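Side-chain contact in probable glutathione reductase (Sinorhizobium meliloti, PDB 4DNA), which probably reduces glutathione disulfide to glutathione with NADPH, working as a homodimeric FAD flavoprotein with a redox-active disulfide: residues A[427-430]-A[431-435]. Numbering follows the deposited sequence.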
ATOM      1  N   CYS A 427       2.088 -13.088  14.688  1.00 65.38           N
ATOM      2  CA  CYS A 427       0.642 -12.855  14.744  1.00 65.38           C
ATOM      3  C   CYS A 427      -0.216 -14.061  14.337  1.00 67.04           C
ATOM      4  O   CYS A 427       0.151 -14.853  13.445  1.00 65.10           O
ATOM      5  CB  CYS A 427       0.249 -11.609  13.944  1.00 66.62           C
ATOM      6  SG  CYS A 427       0.400 -10.060  14.887  1.00 71.40           S
ATOM      7  N   THR A 428      -1.368 -14.195  14.990  1.00 64.57           N
ATOM      8  CA  THR A 428      -2.267 -15.307  14.719  1.00 63.21           C
ATOM      9  C   THR A 428      -3.388 -14.856  13.805  1.00 62.67           C
ATOM     10  O   THR A 428      -3.672 -13.659  13.736  1.00 63.71           O
ATOM     11  CB  THR A 428      -2.874 -15.869  16.012  1.00 62.39           C
ATOM     12  OG1 THR A 428      -3.611 -14.842  16.690  1.00 64.31           O
ATOM     13  CG2 THR A 428      -1.788 -16.409  16.925  1.00 60.25           C
ATOM     14  N   LYS A 429      -4.029 -15.811  13.123  1.00 62.32           N
ATOM     15  CA  LYS A 429      -5.171 -15.540  12.234  1.00 62.54           C
ATOM     16  C   LYS A 429      -6.266 -14.823  13.012  1.00 63.75           C
ATOM     17  O   LYS A 429      -7.088 -14.092  12.461  1.00 64.01           O
ATOM     18  CB  LYS A 429      -5.699 -16.850  11.613  1.00 63.50           C
ATOM     19  CG  LYS A 429      -6.909 -16.725  10.676  1.00 63.73           C
ATOM     20  CD  LYS A 429      -6.661 -15.787   9.498  1.00 61.81           C
ATOM     21  CE  LYS A 429      -7.839 -15.669   8.550  1.00 60.58           C
ATOM     22  NZ  LYS A 429      -9.021 -14.988   9.133  1.00 63.27           N
ATOM     23  N   ASP A 430      -6.244 -15.023  14.320  1.00 64.58           N
ATOM     24  CA  ASP A 430      -7.185 -14.373  15.208  1.00 65.99           C
ATOM     25  C   ASP A 430      -6.873 -12.882  15.364  1.00 66.41           C
ATOM     26  O   ASP A 430      -7.790 -12.079  15.202  1.00 70.38           O
ATOM     27  CB  ASP A 430      -7.297 -15.151  16.521  1.00 66.08           C
ATOM     28  CG  ASP A 430      -7.671 -16.607  16.276  1.00 66.25           C
ATOM     29  OD1 ASP A 430      -8.844 -16.879  15.952  1.00 67.40           O
ATOM     30  OD2 ASP A 430      -6.781 -17.473  16.344  1.00 64.62           O
ATOM     31  N   ASP A 431      -5.610 -12.507  15.613  1.00 64.60           N
ATOM     32  CA  ASP A 431      -5.216 -11.081  15.606  1.00 67.27           C
ATOM     33  C   ASP A 431      -5.763 -10.376  14.375  1.00 66.52           C
ATOM     34  O   ASP A 431      -6.250  -9.232  14.457  1.00 65.46           O
ATOM     35  CB  ASP A 431      -3.694 -10.895  15.584  1.00 65.60           C
ATOM     36  CG  ASP A 431      -2.994 -11.519  16.780  1.00 68.49           C
ATOM     37  OD1 ASP A 431      -3.512 -11.378  17.910  1.00 69.24           O
ATOM     38  OD2 ASP A 431      -1.916 -12.134  16.585  1.00 66.06           O
ATOM     39  N   PHE A 432      -5.665 -11.062  13.232  1.00 63.70           N
ATOM     40  CA  PHE A 432      -6.176 -10.525  11.973  1.00 64.12           C
ATOM     41  C   PHE A 432      -7.688 -10.296  12.020  1.00 65.91           C
ATOM     42  O   PHE A 432      -8.159  -9.236  11.607  1.00 65.40           O
ATOM     43  CB  PHE A 432      -5.890 -11.459  10.808  1.00 60.89           C
ATOM     44  CG  PHE A 432      -4.548 -11.286  10.178  1.00 58.89           C
ATOM     45  CD1 PHE A 432      -3.377 -11.518  10.901  1.00 59.46           C
ATOM     46  CD2 PHE A 432      -4.449 -10.981   8.829  1.00 57.95           C
ATOM     47  CE1 PHE A 432      -2.141 -11.407  10.295  1.00 57.48           C
ATOM     48  CE2 PHE A 432      -3.207 -10.877   8.216  1.00 57.80           C
ATOM     49  CZ  PHE A 432      -2.053 -11.083   8.954  1.00 56.92           C
ATOM     50  N   ASP A 433      -8.439 -11.289  12.504  1.00 64.91           N
ATOM     51  CA  ASP A 433      -9.901 -11.206  12.497  1.00 66.25           C
ATOM     52  C   ASP A 433     -10.456 -10.154  13.454  1.00 67.98           C
ATOM     53  O   ASP A 433     -11.471  -9.543  13.157  1.00 69.90           O
ATOM     54  CB  ASP A 433     -10.528 -12.577  12.732  1.00 66.98           C
ATOM     55  CG  ASP A 433     -10.182 -13.571  11.629  1.00 65.66           C
ATOM     56  OD1 ASP A 433      -9.337 -13.257  10.782  1.00 64.72           O
ATOM     57  OD2 ASP A 433     -10.753 -14.673  11.593  1.00 67.89           O
ATOM     58  N   ARG A 434      -9.766  -9.932  14.574  1.00 68.07           N
ATOM     59  CA  ARG A 434     -10.120  -8.900  15.567  1.00 70.04           C
ATOM     60  C   ARG A 434      -9.844  -7.484  15.055  1.00 69.54           C
ATOM     61  O   ARG A 434     -10.287  -6.503  15.674  1.00 70.97           O
ATOM     62  CB  ARG A 434      -9.342  -9.078  16.888  1.00 73.05           C
ATOM     63  CG  ARG A 434      -9.132 -10.508  17.380  1.00 74.65           C
ATOM     64  CD  ARG A 434      -8.624 -10.637  18.826  1.00 79.59           C
ATOM     65  NE  ARG A 434      -7.891  -9.470  19.345  1.00 82.48           N
ATOM     66  CZ  ARG A 434      -8.354  -8.646  20.293  1.00 79.13           C
ATOM     67  NH1 ARG A 434      -9.550  -8.850  20.839  1.00 81.02           N
ATOM     68  NH2 ARG A 434      -7.622  -7.610  20.696  1.00 79.37           N
ATOM     69  N   THR A 435      -9.089  -7.386  13.956  1.00 67.59           N
ATOM     70  CA  THR A 435      -8.670  -6.103  13.392  1.00 67.75           C
ATOM     71  C   THR A 435      -9.780  -5.550  12.514  1.00 69.81           C
ATOM     72  O   THR A 435     -10.134  -6.156  11.497  1.00 71.14           O
ATOM     73  CB  THR A 435      -7.390  -6.237  12.545  1.00 66.59           C
ATOM     74  OG1 THR A 435      -6.354  -6.837  13.325  1.00 66.23           O
ATOM     75  CG2 THR A 435      -6.928  -4.891  12.068  1.00 66.30           C
TER
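Thr-428 and Asp-431 trade bonds at the start of the short helix 429-433 and form a capping box. Thr-428 is the N-cap. Its OG1 accepts from Asp-431 N at 3.3 Å. The chi1 of 60° sets OG1 between the threonine's own N and carbonyl carbon, facing the first turn. In return, Thr-428 N gives its hydrogen to Asp-431 OD2 at 2.7 Å. That bond is nearly straight (167°), but it meets the carboxylate from above its plane, 39° out of it. The same OD2 takes a second, weak bond from Thr-428 OG1, so one oxygen has two donors from one residue. CB and SG of Cys-427 lie against Asp-431 OD2, and CB also reaches the edge of the Phe-432 ring. With an alanine at Asp-431, Thr-428 N would probably be left without its acceptor, and the box would keep only its OG1 half.

On another side of the turn, Lys-429 and Asp-433 make a salt bridge. The lysine chain bends at chi2 and chi4 and brings NZ to OD1 of Asp-433. NZ also donates to Met-449 O, and Tyr-371 adds a cation-pi contact. Backbone acceptors are used as well: Thr-428 O takes a weak bond from Phe-432 N, Lys-429 O receives Asp-433 N at 3.1 Å, and Asp-430 O receives Arg-434 N at 3.0 Å. Asp-430 OD1 makes a salt bridge with Arg-400. Farther on, Thr-435 OG1 donates to Asp-431 O at 2.7 Å.

In the dimerisation domain, Phe-432 packs on Leu-393 of strand 389-396 and on Ile-421 of the second subunit. The box ties the residue before the helix to its first turn, while Asp-433 is one of several partners for Lys-429. The acidic Asp-431 near the helix start is also likely to be favoured by the helix dipole.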